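Local coordinates for protein probable zinc protease PqqL (PDB 6OFT) that probably acts as a zinc-dependent periplasmic endopeptidase of the M16 family, of which this chain is the first half, at residues L342-L355 with I412-R425. Numbering follows the deposited sequence.
Sequences LATIDQHGFSAEEL and ITVQSLAEKWQQLR
W421 sends its indole ring to D346 and I345 with CG anti to the backbone N (chi1 -177°), while R425, bent at chi2 and chi3, folds back to the same carboxylate. D346 OD1 accepts twice: from W421 NE1 at 2.8 Å, on its anti side and in the less straight bond, and from R425 NE through the syn lone pair. D346 OD2 takes R425 NH2 at 2.8 Å in a nearly straight bond (170°). Carboxylate and guanidinium planes are nearly coplanar, as expected of a side-on, two-nitrogen salt bridge, which should hold both groups against rotation. The W421 indole is sandwiched: I345 CG2 makes a CH-pi contact 3.5 Å from the centroid of its five-membered ring, and R425 CG covers the opposite face nearer its rim. L342 serves both partners, CD2 meeting the ring edge at W421 CH2 (3.8 Å) and CB lying over one face of the guanidinium. A leucine in place of W421 would probably leave D346 OD1 without its indole donor and I345 CG2 without a flat surface to rest on.

At the other end, V414 packs its methyls against the F350 carbonyl, and a water links F350 N to V414 O. L355 CD1 meets L417 CD1 tip to tip at 3.8 Å; L355 CD2 lies 3.6 Å from V414 N, at the start of a helix whose capping box is T413 and S416. S351 and E354 form another for helix 352-371. Away from the predicted zinc site, helix 414-425 spans the turn between helices 331-348 and 352-371, in the M16 inactive-domain region, crossing segment 342-348 at -128°; helix 271-296 touches I345 and F350, and sheet strands 256-264 and 317-326 contribute L259 and F322 beside L342.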
ATOM      1  N   LEU A 342      17.929   6.451  19.153  1.00 26.09           N
ATOM      2  CA  LEU A 342      17.353   5.154  19.519  1.00 25.69           C
ATOM      3  C   LEU A 342      17.707   4.781  20.967  1.00 28.61           C
ATOM      4  O   LEU A 342      16.845   4.300  21.694  1.00 27.33           O
ATOM      5  CB  LEU A 342      17.778   4.036  18.538  1.00 25.31           C
ATOM      6  CG  LEU A 342      17.281   4.114  17.085  1.00 28.48           C
ATOM      7  CD1 LEU A 342      18.021   3.109  16.225  1.00 28.02           C
ATOM      8  CD2 LEU A 342      15.768   3.876  16.973  1.00 28.41           C
ATOM      9  N   ALA A 343      18.956   5.041  21.386  1.00 26.01           N
ATOM     10  CA  ALA A 343      19.427   4.775  22.744  1.00 26.01           C
ATOM     11  C   ALA A 343      18.787   5.723  23.775  1.00 29.91           C
ATOM     12  O   ALA A 343      18.502   5.288  24.891  1.00 29.91           O
ATOM     13  CB  ALA A 343      20.941   4.876  22.806  1.00 27.24           C
ATOM     14  N   THR A 344      18.543   7.001  23.400  1.00 26.85           N
ATOM     15  CA  THR A 344      17.893   7.994  24.277  1.00 27.01           C
ATOM     16  C   THR A 344      16.457   7.520  24.642  1.00 31.29           C
ATOM     17  O   THR A 344      16.065   7.586  25.812  1.00 30.91           O
ATOM     18  CB  THR A 344      17.954   9.407  23.645  1.00 32.61           C
ATOM     19  OG1 THR A 344      19.324   9.753  23.440  1.00 33.51           O
ATOM     20  CG2 THR A 344      17.311  10.476  24.525  1.00 32.40           C
ATOM     21  N   ILE A 345      15.704   7.019  23.638  1.00 28.14           N
ATOM     22  CA  ILE A 345      14.339   6.484  23.802  1.00 26.53           C
ATOM     23  C   ILE A 345      14.407   5.184  24.625  1.00 29.59           C
ATOM     24  O   ILE A 345      13.523   4.941  25.456  1.00 28.56           O
ATOM     25  CB  ILE A 345      13.617   6.285  22.445  1.00 28.70           C
ATOM     26  CG1 ILE A 345      13.601   7.592  21.618  1.00 29.39           C
ATOM     27  CG2 ILE A 345      12.186   5.757  22.655  1.00 28.24           C
ATOM     28  CD1 ILE A 345      13.343   7.402  20.085  1.00 30.47           C
ATOM     29  N   ASP A 346      15.459   4.350  24.404  1.00 25.41           N
ATOM     30  CA  ASP A 346      15.645   3.112  25.181  1.00 25.19           C
ATOM     31  C   ASP A 346      15.733   3.422  26.682  1.00 30.83           C
ATOM     32  O   ASP A 346      15.140   2.720  27.499  1.00 30.61           O
ATOM     33  CB  ASP A 346      16.938   2.379  24.776  1.00 25.94           C
ATOM     34  CG  ASP A 346      16.931   1.614  23.472  1.00 28.37           C
ATOM     35  OD1 ASP A 346      15.833   1.351  22.937  1.00 30.56           O
ATOM     36  OD2 ASP A 346      18.028   1.265  22.989  1.00 31.70           O
ATOM     37  N   GLN A 347      16.483   4.477  27.025  1.00 28.03           N
ATOM     38  CA  GLN A 347      16.751   4.881  28.394  1.00 28.36           C
ATOM     39  C   GLN A 347      15.645   5.712  29.065  1.00 33.83           C
ATOM     40  O   GLN A 347      15.417   5.515  30.258  1.00 34.15           O
ATOM     41  CB  GLN A 347      18.099   5.613  28.466  1.00 30.19           C
ATOM     42  CG  GLN A 347      19.318   4.681  28.318  1.00 34.54           C
ATOM     43  CD  GLN A 347      20.642   5.398  28.102  1.00 46.18           C
ATOM     44  OE1 GLN A 347      20.863   6.527  28.549  1.00 41.31           O
ATOM     45  NE2 GLN A 347      21.574   4.741  27.420  1.00 32.92           N
ATOM     46  N   HIS A 348      14.956   6.627  28.334  1.00 31.10           N
ATOM     47  CA  HIS A 348      13.964   7.515  28.962  1.00 31.51           C
ATOM     48  C   HIS A 348      12.573   7.562  28.311  1.00 34.81           C
ATOM     49  O   HIS A 348      11.685   8.209  28.864  1.00 34.57           O
ATOM     50  CB  HIS A 348      14.530   8.944  29.062  1.00 33.09           C
ATOM     51  CG  HIS A 348      15.862   8.998  29.738  1.00 37.27           C
ATOM     52  ND1 HIS A 348      15.971   8.955  31.112  1.00 39.64           N
ATOM     53  CD2 HIS A 348      17.103   9.018  29.199  1.00 39.01           C
ATOM     54  CE1 HIS A 348      17.268   8.973  31.367  1.00 39.14           C
ATOM     55  NE2 HIS A 348      17.986   8.997  30.245  1.00 39.21           N
ATOM     56  N   GLY A 349      12.395   6.893  27.172  1.00 29.94           N
ATOM     57  CA  GLY A 349      11.126   6.865  26.456  1.00 29.10           C
ATOM     58  C   GLY A 349      10.652   8.238  26.029  1.00 34.86           C
ATOM     59  O   GLY A 349      11.460   9.101  25.670  1.00 35.34           O
ATOM     60  N   PHE A 350       9.340   8.458  26.095  1.00 30.77           N
ATOM     61  CA  PHE A 350       8.756   9.745  25.723  1.00 30.32           C
ATOM     62  C   PHE A 350       8.112  10.388  26.920  1.00 33.22           C
ATOM     63  O   PHE A 350       7.649   9.682  27.809  1.00 32.60           O
ATOM     64  CB  PHE A 350       7.768   9.584  24.548  1.00 31.17           C
ATOM     65  CG  PHE A 350       8.419   9.002  23.313  1.00 31.98           C
ATOM     66  CD1 PHE A 350       9.206   9.793  22.481  1.00 34.83           C
ATOM     67  CD2 PHE A 350       8.278   7.657  23.002  1.00 33.03           C
ATOM     68  CE1 PHE A 350       9.836   9.250  21.358  1.00 35.12           C
ATOM     69  CE2 PHE A 350       8.901   7.115  21.873  1.00 35.27           C
ATOM     70  CZ  PHE A 350       9.657   7.920  21.049  1.00 33.78           C
ATOM     71  N   SER A 351       8.110  11.726  26.976  1.00 30.90           N
ATOM     72  CA  SER A 351       7.509  12.441  28.107  1.00 30.82           C
ATOM     73  C   SER A 351       6.009  12.560  27.914  1.00 33.59           C
ATOM     74  O   SER A 351       5.526  12.412  26.791  1.00 30.93           O
ATOM     75  CB  SER A 351       8.121  13.831  28.253  1.00 33.54           C
ATOM     76  OG  SER A 351       7.753  14.667  27.170  1.00 38.70           O
ATOM     77  N   ALA A 352       5.283  12.864  29.001  1.00 32.32           N
ATOM     78  CA  ALA A 352       3.838  13.085  28.990  1.00 33.06           C
ATOM     79  C   ALA A 352       3.478  14.280  28.079  1.00 37.54           C
ATOM     80  O   ALA A 352       2.469  14.213  27.388  1.00 36.67           O
ATOM     81  CB  ALA A 352       3.335  13.325  30.408  1.00 34.56           C
ATOM     82  N   GLU A 353       4.322  15.340  28.041  1.00 34.46           N
ATOM     83  CA  GLU A 353       4.098  16.521  27.189  1.00 34.22           C
ATOM     84  C   GLU A 353       4.247  16.179  25.718  1.00 35.30           C
ATOM     85  O   GLU A 353       3.491  16.707  24.903  1.00 33.93           O
ATOM     86  CB  GLU A 353       5.035  17.701  27.528  1.00 36.58           C
ATOM     87  CG  GLU A 353       5.190  18.024  29.005  1.00 48.11           C
ATOM     88  CD  GLU A 353       6.278  17.210  29.675  1.00 67.87           C
ATOM     89  OE1 GLU A 353       7.469  17.448  29.371  1.00 76.76           O
ATOM     90  OE2 GLU A 353       5.937  16.315  30.483  1.00 50.49           O
ATOM     91  N   GLU A 354       5.239  15.326  25.373  1.00 31.08           N
ATOM     92  CA  GLU A 354       5.512  14.895  24.006  1.00 30.06           C
ATOM     93  C   GLU A 354       4.330  14.088  23.440  1.00 32.20           C
ATOM     94  O   GLU A 354       3.933  14.304  22.292  1.00 31.74           O
ATOM     95  CB  GLU A 354       6.770  14.031  23.970  1.00 31.33           C
ATOM     96  CG  GLU A 354       8.084  14.770  23.801  1.00 38.83           C
ATOM     97  CD  GLU A 354       9.239  13.798  23.669  1.00 44.39           C
ATOM     98  OE1 GLU A 354       9.925  13.817  22.623  1.00 41.18           O
ATOM     99  OE2 GLU A 354       9.436  12.990  24.605  1.00 30.68           O
ATOM    100  N   LEU A 355       3.779  13.156  24.255  1.00 28.03           N
ATOM    101  CA  LEU A 355       2.623  12.327  23.886  1.00 26.74           C
ATOM    102  C   LEU A 355       1.350  13.185  23.803  1.00 28.07           C
ATOM    103  O   LEU A 355       0.586  13.036  22.848  1.00 25.36           O
ATOM    104  CB  LEU A 355       2.444  11.134  24.860  1.00 26.51           C
ATOM    105  CG  LEU A 355       1.272  10.158  24.549  1.00 30.18           C
ATOM    106  CD1 LEU A 355       1.362   9.576  23.107  1.00 28.35           C
ATOM    107  CD2 LEU A 355       1.206   9.040  25.580  1.00 31.54           C
ATOM    108  N   ILE A 412      -3.697   4.883  25.601  1.00 21.93           N
ATOM    109  CA  ILE A 412      -2.294   4.991  25.165  1.00 21.04           C
ATOM    110  C   ILE A 412      -1.558   5.905  26.130  1.00 24.51           C
ATOM    111  O   ILE A 412      -1.913   7.075  26.267  1.00 25.42           O
ATOM    112  CB  ILE A 412      -2.183   5.444  23.685  1.00 23.53           C
ATOM    113  CG1 ILE A 412      -2.967   4.462  22.767  1.00 23.55           C
ATOM    114  CG2 ILE A 412      -0.693   5.597  23.246  1.00 24.05           C
ATOM    115  CD1 ILE A 412      -3.197   4.952  21.365  1.00 28.17           C
ATOM    116  N   THR A 413      -0.572   5.357  26.845  1.00 21.13           N
ATOM    117  CA  THR A 413       0.187   6.124  27.837  1.00 20.91           C
ATOM    118  C   THR A 413       1.666   6.099  27.516  1.00 24.57           C
ATOM    119  O   THR A 413       2.101   5.358  26.637  1.00 22.78           O
ATOM    120  CB  THR A 413      -0.059   5.594  29.267  1.00 25.36           C
ATOM    121  OG1 THR A 413       0.392   4.243  29.352  1.00 22.09           O
ATOM    122  CG2 THR A 413      -1.514   5.728  29.720  1.00 24.95           C
ATOM    123  N   VAL A 414       2.443   6.903  28.253  1.00 22.03           N
ATOM    124  CA  VAL A 414       3.894   6.942  28.172  1.00 23.47           C
ATOM    125  C   VAL A 414       4.414   5.551  28.600  1.00 25.82           C
ATOM    126  O   VAL A 414       5.380   5.057  28.022  1.00 26.86           O
ATOM    127  CB  VAL A 414       4.388   8.100  29.073  1.00 30.33           C
ATOM    128  CG1 VAL A 414       5.729   7.803  29.727  1.00 30.96           C
ATOM    129  CG2 VAL A 414       4.425   9.405  28.282  1.00 30.78           C
ATOM    130  N   GLN A 415       3.708   4.894  29.553  1.00 19.35           N
ATOM    131  CA  GLN A 415       4.035   3.545  30.042  1.00 18.14           C
ATOM    132  C   GLN A 415       3.673   2.463  29.032  1.00 23.14           C
ATOM    133  O   GLN A 415       4.445   1.513  28.870  1.00 24.51           O
ATOM    134  CB  GLN A 415       3.365   3.257  31.405  1.00 18.90           C
ATOM    135  CG  GLN A 415       3.930   4.111  32.547  1.00 24.53           C
ATOM    136  CD  GLN A 415       3.299   5.480  32.637  1.00 29.86           C
ATOM    137  OE1 GLN A 415       2.306   5.794  31.973  1.00 24.82           O
ATOM    138  NE2 GLN A 415       3.871   6.335  33.456  1.00 23.49           N
ATOM    139  N   SER A 416       2.514   2.589  28.350  1.00 20.80           N
ATOM    140  CA  SER A 416       2.105   1.585  27.350  1.00 20.09           C
ATOM    141  C   SER A 416       3.037   1.619  26.129  1.00 24.44           C
ATOM    142  O   SER A 416       3.378   0.572  25.570  1.00 23.43           O
ATOM    143  CB  SER A 416       0.631   1.738  26.967  1.00 20.64           C
ATOM    144  OG  SER A 416       0.373   2.819  26.086  1.00 24.72           O
ATOM    145  N   LEU A 417       3.492   2.822  25.762  1.00 22.19           N
ATOM    146  CA  LEU A 417       4.431   3.015  24.662  1.00 22.10           C
ATOM    147  C   LEU A 417       5.855   2.549  25.021  1.00 26.09           C
ATOM    148  O   LEU A 417       6.576   2.077  24.139  1.00 26.54           O
ATOM    149  CB  LEU A 417       4.434   4.478  24.198  1.00 22.22           C
ATOM    150  CG  LEU A 417       3.161   5.000  23.520  1.00 26.60           C
ATOM    151  CD1 LEU A 417       3.376   6.401  23.013  1.00 26.35           C
ATOM    152  CD2 LEU A 417       2.700   4.094  22.347  1.00 27.59           C
ATOM    153  N   ALA A 418       6.259   2.680  26.301  1.00 22.67           N
ATOM    154  CA  ALA A 418       7.583   2.245  26.772  1.00 22.44           C
ATOM    155  C   ALA A 418       7.646   0.730  26.681  1.00 27.01           C
ATOM    156  O   ALA A 418       8.679   0.189  26.292  1.00 27.46           O
ATOM    157  CB  ALA A 418       7.832   2.709  28.206  1.00 23.29           C
ATOM    158  N   GLU A 419       6.516   0.051  26.971  1.00 24.42           N
ATOM    159  CA  GLU A 419       6.385  -1.401  26.865  1.00 24.60           C
ATOM    160  C   GLU A 419       6.547  -1.855  25.417  1.00 27.79           C
ATOM    161  O   GLU A 419       7.321  -2.783  25.154  1.00 27.23           O
ATOM    162  CB  GLU A 419       5.033  -1.865  27.407  1.00 26.07           C
ATOM    163  CG  GLU A 419       5.023  -3.335  27.784  1.00 39.63           C
ATOM    164  CD  GLU A 419       3.675  -4.006  27.633  1.00 59.03           C
ATOM    165  OE1 GLU A 419       2.663  -3.436  28.102  1.00 48.36           O
ATOM    166  OE2 GLU A 419       3.635  -5.110  27.046  1.00 55.65           O
ATOM    167  N   LYS A 420       5.838  -1.182  24.486  1.00 23.16           N
ATOM    168  CA  LYS A 420       5.862  -1.462  23.055  1.00 23.10           C
ATOM    169  C   LYS A 420       7.229  -1.184  22.438  1.00 26.93           C
ATOM    170  O   LYS A 420       7.677  -1.953  21.568  1.00 26.76           O
ATOM    171  CB  LYS A 420       4.771  -0.667  22.328  1.00 26.22           C
ATOM    172  CG  LYS A 420       3.481  -1.436  22.159  1.00 40.83           C
ATOM    173  CD  LYS A 420       3.124  -1.590  20.685  1.00 48.34           C
ATOM    174  CE  LYS A 420       1.669  -1.913  20.428  1.00 58.56           C
ATOM    175  NZ  LYS A 420       1.186  -3.091  21.203  1.00 72.89           N
ATOM    176  N   TRP A 421       7.892  -0.090  22.882  1.00 22.57           N
ATOM    177  CA  TRP A 421       9.240   0.257  22.438  1.00 22.48           C
ATOM    178  C   TRP A 421      10.244  -0.824  22.873  1.00 27.46           C
ATOM    179  O   TRP A 421      11.069  -1.257  22.061  1.00 27.08           O
ATOM    180  CB  TRP A 421       9.681   1.616  22.974  1.00 21.66           C
ATOM    181  CG  TRP A 421      11.039   2.010  22.471  1.00 22.59           C
ATOM    182  CD1 TRP A 421      12.234   1.858  23.117  1.00 25.24           C
ATOM    183  CD2 TRP A 421      11.341   2.571  21.188  1.00 22.44           C
ATOM    184  NE1 TRP A 421      13.258   2.324  22.329  1.00 24.64           N
ATOM    185  CE2 TRP A 421      12.742   2.753  21.130  1.00 26.41           C
ATOM    186  CE3 TRP A 421      10.551   3.030  20.115  1.00 23.49           C
ATOM    187  CZ2 TRP A 421      13.375   3.351  20.031  1.00 25.75           C
ATOM    188  CZ3 TRP A 421      11.184   3.581  19.010  1.00 25.30           C
ATOM    189  CH2 TRP A 421      12.581   3.731  18.973  1.00 25.97           C
ATOM    190  N   GLN A 422      10.176  -1.261  24.143  1.00 24.45           N
ATOM    191  CA  GLN A 422      11.064  -2.316  24.630  1.00 24.16           C
ATOM    192  C   GLN A 422      10.860  -3.625  23.860  1.00 27.63           C
ATOM    193  O   GLN A 422      11.841  -4.308  23.559  1.00 29.56           O
ATOM    194  CB  GLN A 422      10.932  -2.522  26.140  1.00 26.12           C
ATOM    195  CG  GLN A 422      12.192  -3.129  26.748  1.00 43.00           C
ATOM    196  CD  GLN A 422      11.951  -3.727  28.104  1.00 59.66           C
ATOM    197  OE1 GLN A 422      11.647  -4.912  28.230  1.00 58.36           O
ATOM    198  NE2 GLN A 422      12.091  -2.926  29.146  1.00 47.86           N
ATOM    199  N   GLN A 423       9.605  -3.958  23.509  1.00 22.70           N
ATOM    200  CA  GLN A 423       9.287  -5.160  22.722  1.00 22.63           C
ATOM    201  C   GLN A 423       9.859  -5.080  21.300  1.00 26.04           C
ATOM    202  O   GLN A 423      10.445  -6.056  20.821  1.00 25.49           O
ATOM    203  CB  GLN A 423       7.779  -5.397  22.680  1.00 23.94           C
ATOM    204  CG  GLN A 423       7.231  -5.948  23.991  1.00 29.04           C
ATOM    205  CD  GLN A 423       5.726  -5.848  24.074  1.00 36.45           C
ATOM    206  OE1 GLN A 423       5.083  -5.107  23.323  1.00 25.07           O
ATOM    207  NE2 GLN A 423       5.135  -6.587  25.007  1.00 26.22           N
ATOM    208  N   LEU A 424       9.704  -3.923  20.675  1.00 22.25           N
ATOM    209  CA  LEU A 424      10.209  -3.666  19.307  1.00 22.32           C
ATOM    210  C   LEU A 424      11.732  -3.763  19.311  1.00 25.62           C
ATOM    211  O   LEU A 424      12.251  -4.380  18.445  1.00 24.87           O
ATOM    212  CB  LEU A 424       9.783  -2.281  18.829  1.00 21.76           C
ATOM    213  CG  LEU A 424      10.356  -1.837  17.489  1.00 24.90           C
ATOM    214  CD1 LEU A 424       9.823  -2.685  16.359  1.00 23.74           C
ATOM    215  CD2 LEU A 424      10.074  -0.382  17.220  1.00 25.16           C
ATOM    216  N   ARG A 425      12.375  -3.238  20.315  1.00 22.99           N
ATOM    217  CA  ARG A 425      13.852  -3.223  20.395  1.00 23.87           C
ATOM    218  C   ARG A 425      14.421  -4.625  20.688  1.00 28.16           C
ATOM    219  O   ARG A 425      15.589  -4.810  20.459  1.00 27.24           O
ATOM    220  CB  ARG A 425      14.301  -2.141  21.381  1.00 24.19           C
ATOM    221  CG  ARG A 425      13.975  -0.722  20.948  1.00 25.66           C
ATOM    222  CD  ARG A 425      14.874  -0.263  19.828  1.00 23.05           C
ATOM    223  NE  ARG A 425      16.133   0.215  20.347  1.00 27.18           N
ATOM    224  CZ  ARG A 425      17.245   0.324  19.649  1.00 29.27           C
ATOM    225  NH1 ARG A 425      17.272   0.003  18.374  1.00 17.84           N
ATOM    226  NH2 ARG A 425      18.328   0.760  20.230  1.00 19.13           N
TER
HETATM  227  O   HOH W   1       7.383   6.133  26.544  1.00 32.56           O